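Local structure of GDSL-like Lipase/Acylhydrolase family protein (Neisseria meningitidis, 4K7J) at residues Cys334-Trp339 with Val350-Lys355; Gln342-Lys347 with Gly356-Ala361. The protein probably removes O-acetyl groups from peptidoglycan as a serine esterase of the SGNH hydrolase family. All blocks are in the same frame, centred on the assembly; numbering follows the deposited sequence.

Interaction 1 of 2, residues Cys334-Trp339 with Val350-Lys355. With ACT (acetate ion), chain C.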
loop_
_atom_site.group_PDB
_atom_site.type_symbol
_atom_site.label_atom_id
_atom_site.label_comp_id
_atom_site.label_asym_id
_atom_site.label_seq_id
_atom_site.Cartn_x
_atom_site.Cartn_y
_atom_site.Cartn_z
ATOM N N CYS A 334 -16.316 12.487 -17.290
ATOM C CA CYS A 334 -17.156 11.729 -18.214
ATOM C C CYS A 334 -16.365 10.630 -18.929
ATOM O O CYS A 334 -16.497 10.431 -20.139
ATOM C CB CYS A 334 -17.830 12.670 -19.230
ATOM S SG CYS A 334 -19.029 11.867 -20.338
ATOM N N SER A 335 -15.533 9.914 -18.184
ATOM C CA SER A 335 -14.754 8.828 -18.780
ATOM C C SER A 335 -15.133 7.460 -18.212
ATOM O O SER A 335 -14.927 6.446 -18.865
ATOM C CB SER A 335 -13.264 9.069 -18.571
ATOM O OG SER A 335 -12.972 9.096 -17.185
ATOM N N MET A 336 -15.692 7.429 -17.004
ATOM C CA MET A 336 -15.977 6.155 -16.355
ATOM C C MET A 336 -17.000 5.317 -17.111
ATOM O O MET A 336 -16.843 4.096 -17.208
ATOM C CB MET A 336 -16.384 6.326 -14.880
ATOM C CG MET A 336 -16.944 5.054 -14.217
ATOM S SD MET A 336 -15.798 3.647 -14.250
ATOM C CE MET A 336 -14.958 3.777 -12.668
ATOM N N LYS A 337 -18.040 5.951 -17.650
ATOM C CA LYS A 337 -19.048 5.174 -18.370
ATOM C C LYS A 337 -18.433 4.507 -19.599
ATOM O O LYS A 337 -18.728 3.357 -19.904
ATOM C CB LYS A 337 -20.275 6.006 -18.755
ATOM C CG LYS A 337 -21.503 5.140 -19.080
ATOM C CD LYS A 337 -22.192 5.608 -20.356
ATOM C CE LYS A 337 -23.132 4.547 -20.949
ATOM N NZ LYS A 337 -23.591 4.897 -22.347
ATOM N N ASN A 338 -17.551 5.222 -20.284
ATOM C CA ASN A 338 -16.853 4.651 -21.423
ATOM C C ASN A 338 -15.991 3.460 -21.000
ATOM O O ASN A 338 -15.993 2.417 -21.655
ATOM C CB ASN A 338 -15.991 5.708 -22.109
ATOM C CG ASN A 338 -15.615 5.321 -23.520
ATOM O OD1 ASN A 338 -16.411 4.709 -24.239
ATOM N ND2 ASN A 338 -14.393 5.660 -23.927
ATOM N N TRP A 339 -15.260 3.621 -19.899
ATOM C CA TRP A 339 -14.437 2.538 -19.355
ATOM C C TRP A 339 -15.283 1.312 -19.035
ATOM O O TRP A 339 -14.890 0.174 -19.317
ATOM C CB TRP A 339 -13.669 2.998 -18.111
ATOM C CG TRP A 339 -12.346 3.645 -18.439
ATOM C CD1 TRP A 339 -12.144 4.710 -19.269
ATOM C CD2 TRP A 339 -11.049 3.275 -17.937
ATOM N NE1 TRP A 339 -10.807 5.021 -19.320
ATOM C CE2 TRP A 339 -10.114 4.154 -18.515
ATOM C CE3 TRP A 339 -10.592 2.286 -17.056
ATOM C CZ2 TRP A 339 -8.748 4.079 -18.243
ATOM C CZ3 TRP A 339 -9.241 2.208 -16.784
ATOM C CH2 TRP A 339 -8.330 3.102 -17.375
ATOM N N VAL A 350 -17.727 2.132 -10.187
ATOM C CA VAL A 350 -16.865 2.580 -9.101
ATOM C C VAL A 350 -15.560 1.798 -9.133
ATOM O O VAL A 350 -14.470 2.380 -9.145
ATOM C CB VAL A 350 -17.528 2.374 -7.728
ATOM C CG1 VAL A 350 -16.560 2.766 -6.605
ATOM C CG2 VAL A 350 -18.830 3.184 -7.634
ATOM N N HIS A 351 -15.675 0.473 -9.159
ATOM C CA HIS A 351 -14.501 -0.400 -9.151
ATOM C C HIS A 351 -14.072 -0.743 -10.572
ATOM O O HIS A 351 -14.842 -0.586 -11.509
ATOM C CB HIS A 351 -14.764 -1.658 -8.311
ATOM C CG HIS A 351 -15.184 -1.350 -6.905
ATOM N ND1 HIS A 351 -16.506 -1.297 -6.516
ATOM C CD2 HIS A 351 -14.458 -1.037 -5.806
ATOM C CE1 HIS A 351 -16.575 -0.980 -5.236
ATOM N NE2 HIS A 351 -15.347 -0.818 -4.780
ATOM N N PHE A 352 -12.830 -1.182 -10.734
ATOM C CA PHE A 352 -12.344 -1.513 -12.060
ATOM C C PHE A 352 -12.196 -3.018 -12.223
ATOM O O PHE A 352 -12.285 -3.786 -11.257
ATOM C CB PHE A 352 -11.012 -0.806 -12.343
ATOM C CG PHE A 352 -11.109 0.698 -12.379
ATOM C CD1 PHE A 352 -11.140 1.440 -11.200
ATOM C CD2 PHE A 352 -11.144 1.375 -13.595
ATOM C CE1 PHE A 352 -11.222 2.852 -11.225
ATOM C CE2 PHE A 352 -11.221 2.775 -13.635
ATOM C CZ PHE A 352 -11.257 3.517 -12.447
ATOM N N SER A 353 -11.997 -3.442 -13.460
ATOM C CA SER A 353 -11.754 -4.839 -13.735
ATOM C C SER A 353 -10.255 -5.001 -13.666
ATOM O O SER A 353 -9.526 -4.005 -13.627
ATOM C CB SER A 353 -12.252 -5.199 -15.140
ATOM O OG SER A 353 -11.495 -4.510 -16.127
ATOM N N ALA A 354 -9.800 -6.252 -13.672
ATOM C CA ALA A 354 -8.376 -6.553 -13.598
ATOM C C ALA A 354 -7.573 -5.775 -14.637
ATOM O O ALA A 354 -6.532 -5.205 -14.319
ATOM C CB ALA A 354 -8.138 -8.066 -13.755
ATOM N N LYS A 355 -8.050 -5.736 -15.878
ATOM C CA LYS A 355 -7.263 -5.083 -16.921
ATOM C C LYS A 355 -7.347 -3.563 -16.795
ATOM O O LYS A 355 -6.417 -2.846 -17.176
ATOM C CB LYS A 355 -7.658 -5.568 -18.323
ATOM C CG LYS A 355 -9.063 -5.190 -18.775
ATOM C CD LYS A 355 -9.288 -5.603 -20.233
ATOM C CE LYS A 355 -10.608 -5.077 -20.762
ATOM N NZ LYS A 355 -10.876 -5.599 -22.128
HETATM C C ACT C . -13.673 0.971 -2.334
HETATM O O ACT C . -14.657 0.174 -2.326
HETATM O OXT ACT C . -12.903 0.957 -1.338
HETATM C CH3 ACT C . -13.406 1.885 -3.489
#
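Met336 and Trp339, one helical turn apart, converge on the phenyl ring of Phe352, just after the Asp348-to-His351 stretch that matches the Asp-x-x-His motif of SGNH hydrolases, esterases with an alpha/beta fold. Met336 works through its terminal methyl: CE lies over a face of Phe352, 4.1 Å from the ring centroid and 27° off the normal, as a CH-pi contact. Its closest ring atom is CZ, 3.7 Å from CE. SD sits farther back and oblique to the ring, completing a Met-aromatic pair. CG of Met336 runs anti to the backbone N (chi1 169°), and the chain then bends twice to bring the methyl round onto the ring. The same CE also reaches the backbone of the loop, 3.8 Å from Val350 O.

Trp339 comes to the rim of Phe352 instead. Its CE3 approaches Phe352 CE2 to 3.5 Å, close to the phenyl plane; the two ring planes are almost at right angles, and the approach is oblique to the indole. Phe352 is thus held from a face and from an edge within a buried apolar patch.

Farther out, Glu289 accepts bonds from the backbone N of Cys334, Ser335 and Met336 at the start of helix 336-341, while a disulfide ties Cys334 to Cys298. In the loop, Val350 CG1 rests over the centre of the His351 imidazole, 4.0 Å above its plane. Asp348 takes hydrogen bonds from both Val350 N and His351 ND1, consistent with the Asp-His pair of the SGNH catalytic triad. On the far side of the imidazole, His351 NE2 donates an in-plane, nearly straight bond (169°) to acetate O at 2.7 Å.

Interaction 2 of 2, residues Gln342-Lys347 with Gly356-Ala361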
loop_
_atom_site.group_PDB
_atom_site.type_symbol
_atom_site.label_atom_id
_atom_site.label_comp_id
_atom_site.label_asym_id
_atom_site.label_seq_id
_atom_site.Cartn_x
_atom_site.Cartn_y
_atom_site.Cartn_z
ATOM N N GLN A 342 -16.494 -0.628 -22.044
ATOM C CA GLN A 342 -15.461 -1.376 -22.735
ATOM C C GLN A 342 -14.808 -2.460 -21.878
ATOM O O GLN A 342 -13.840 -3.089 -22.297
ATOM C CB GLN A 342 -14.423 -0.426 -23.325
ATOM C CG GLN A 342 -15.040 0.578 -24.289
ATOM C CD GLN A 342 -14.002 1.281 -25.132
ATOM O OE1 GLN A 342 -12.998 0.689 -25.513
ATOM N NE2 GLN A 342 -14.236 2.555 -25.423
ATOM N N GLY A 343 -15.351 -2.689 -20.690
ATOM C CA GLY A 343 -14.858 -3.748 -19.826
ATOM C C GLY A 343 -13.610 -3.421 -19.023
ATOM O O GLY A 343 -13.043 -4.304 -18.371
ATOM N N TRP A 344 -13.177 -2.163 -19.055
ATOM C CA TRP A 344 -12.042 -1.735 -18.236
ATOM C C TRP A 344 -12.490 -1.328 -16.830
ATOM O O TRP A 344 -11.670 -1.088 -15.945
ATOM C CB TRP A 344 -11.292 -0.585 -18.904
ATOM C CG TRP A 344 -10.760 -0.927 -20.267
ATOM C CD1 TRP A 344 -11.415 -0.797 -21.452
ATOM C CD2 TRP A 344 -9.464 -1.458 -20.580
ATOM N NE1 TRP A 344 -10.612 -1.209 -22.487
ATOM C CE2 TRP A 344 -9.408 -1.620 -21.980
ATOM C CE3 TRP A 344 -8.347 -1.815 -19.813
ATOM C CZ2 TRP A 344 -8.276 -2.122 -22.633
ATOM C CZ3 TRP A 344 -7.222 -2.311 -20.462
ATOM C CH2 TRP A 344 -7.196 -2.463 -21.859
ATOM N N ALA A 345 -13.795 -1.252 -16.624
ATOM C CA ALA A 345 -14.322 -0.923 -15.307
ATOM C C ALA A 345 -15.513 -1.819 -15.028
ATOM O O ALA A 345 -16.178 -2.261 -15.958
ATOM C CB ALA A 345 -14.726 0.541 -15.247
ATOM N N ALA A 346 -15.770 -2.086 -13.747
ATOM C CA ALA A 346 -16.867 -2.951 -13.334
ATOM C C ALA A 346 -18.223 -2.289 -13.548
ATOM O O ALA A 346 -18.312 -1.073 -13.689
ATOM C CB ALA A 346 -16.702 -3.356 -11.871
ATOM N N LYS A 347 -19.277 -3.098 -13.545
ATOM C CA LYS A 347 -20.634 -2.616 -13.798
ATOM C C LYS A 347 -21.114 -1.558 -12.809
ATOM O O LYS A 347 -22.010 -0.775 -13.122
ATOM C CB LYS A 347 -21.625 -3.781 -13.799
ATOM C CG LYS A 347 -21.962 -4.307 -12.408
ATOM C CD LYS A 347 -22.825 -5.561 -12.474
ATOM C CE LYS A 347 -22.065 -6.724 -13.096
ATOM N NZ LYS A 347 -22.929 -7.926 -13.283
ATOM N N GLY A 356 -8.441 -3.075 -16.225
ATOM C CA GLY A 356 -8.582 -1.655 -15.967
ATOM C C GLY A 356 -7.550 -1.188 -14.958
ATOM O O GLY A 356 -6.883 -0.168 -15.154
ATOM N N TYR A 357 -7.400 -1.940 -13.873
ATOM C CA TYR A 357 -6.385 -1.592 -12.881
ATOM C C TYR A 357 -4.974 -1.703 -13.461
ATOM O O TYR A 357 -4.103 -0.863 -13.177
ATOM C CB TYR A 357 -6.513 -2.461 -11.622
ATOM C CG TYR A 357 -7.687 -2.117 -10.735
ATOM C CD1 TYR A 357 -7.826 -0.840 -10.197
ATOM C CD2 TYR A 357 -8.656 -3.070 -10.431
ATOM C CE1 TYR A 357 -8.899 -0.521 -9.388
ATOM C CE2 TYR A 357 -9.737 -2.757 -9.621
ATOM C CZ TYR A 357 -9.849 -1.477 -9.101
ATOM O OH TYR A 357 -10.913 -1.146 -8.291
ATOM N N ARG A 358 -4.745 -2.744 -14.261
ATOM C CA ARG A 358 -3.428 -2.930 -14.864
ATOM C C ARG A 358 -3.097 -1.745 -15.764
ATOM O O ARG A 358 -1.977 -1.242 -15.744
ATOM C CB ARG A 358 -3.355 -4.229 -15.672
ATOM C CG ARG A 358 -1.947 -4.520 -16.206
ATOM C CD ARG A 358 -1.952 -5.537 -17.357
ATOM N NE ARG A 358 -2.657 -5.029 -18.534
ATOM C CZ ARG A 358 -3.647 -5.670 -19.151
ATOM N NH1 ARG A 358 -4.047 -6.860 -18.713
ATOM N NH2 ARG A 358 -4.232 -5.124 -20.211
ATOM N N ARG A 359 -4.090 -1.296 -16.531
ATOM C CA ARG A 359 -3.912 -0.192 -17.472
ATOM C C ARG A 359 -3.575 1.101 -16.735
ATOM O O ARG A 359 -2.629 1.814 -17.094
ATOM C CB ARG A 359 -5.180 -0.003 -18.315
ATOM C CG ARG A 359 -5.144 1.170 -19.299
ATOM C CD ARG A 359 -6.518 1.374 -19.981
ATOM N NE ARG A 359 -6.472 2.361 -21.067
ATOM C CZ ARG A 359 -7.515 2.725 -21.814
ATOM N NH1 ARG A 359 -8.718 2.197 -21.611
ATOM N NH2 ARG A 359 -7.354 3.629 -22.770
ATOM N N ALA A 360 -4.352 1.403 -15.699
ATOM C CA ALA A 360 -4.132 2.619 -14.929
ATOM C C ALA A 360 -2.735 2.615 -14.314
ATOM O O ALA A 360 -2.050 3.635 -14.310
ATOM C CB ALA A 360 -5.203 2.763 -13.838
ATOM N N ALA A 361 -2.302 1.463 -13.809
ATOM C CA ALA A 361 -0.996 1.387 -13.137
ATOM C C ALA A 361 0.179 1.507 -14.105
ATOM O O ALA A 361 1.230 2.069 -13.759
ATOM C CB ALA A 361 -0.891 0.116 -12.317
#
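Arg359 reaches out from helix 354-373 and carries its side chain across one face of the Trp344 indole, roughly at right angles to it, so that a cation-pi contact joins the helix to the loop that precedes it. Arg359 CZ stands 4.8 Å from the centroid of the six-membered ring, only 11° off the normal. The guanidinium is well tilted against the indole rather than stacked flat; NH1 dips closest, 3.8 Å above the indole plane and offset toward its rim. An extended chain makes this reach possible: CG leaves anti to the backbone N (chi1 177°), and the side chain stays straight out to NE. Arg358 touches the indole more loosely, with NH2 4.1 Å from Trp344 CZ3 in an oblique approach.

Apolar contacts use the aliphatic part of Arg359. Its CD makes a CH-pi contact over the same six-membered ring, 3.7 Å from Trp344 CE3, and CB packs 3.8 Å from Trp344 CZ3.

The backbones meet at Gly356, whose CA lies 4.1 Å from that of Trp344. With no CB in the way, Gly356 CA points a hydrogen at Trp344 O, a CA-H...O contact of 3.1 Å and 152°. That carbonyl therefore abuts the helix directly.

The loop is turned into place by the Schellman motif that ends helix 336-341: Gly343, at positive phi, is its C-prime residue, and Trp344 N bonds back to Trp339 O. Helix 354-373 itself packs against several neighbours. Arg359 also touches Trp339 of helix 336-341, Tyr357 and Ala360 rest on Trp326 of helix 326-329, and Ala360 and Ala361 pack against Phe69 of helix 68-81.

Interactions 1 and 2 alternate along the chain and have their centres about 5 Å apart, so they form one continuous patch next to the acetate-binding, probably catalytic, site. Two probable hydrogen bonds sew them together: Ser353 OG to Gly343 O at 2.7 Å, and Ala346 N to His351 O at 2.8 Å. Ser353 is also the N-cap of helix 354-373, which both contacts use. Lys355 O packs 3.4 Å from Trp344 CZ3. Tyr357, on the helix of interaction 2, hydrogen-bonds through OH with Phe352 N of interaction 1 and with His63 ND1. The acetate held by His351 is also bound by Ser62 N, Gly218 N and Asn250 ND2, consistent with an SGNH oxyanion hole.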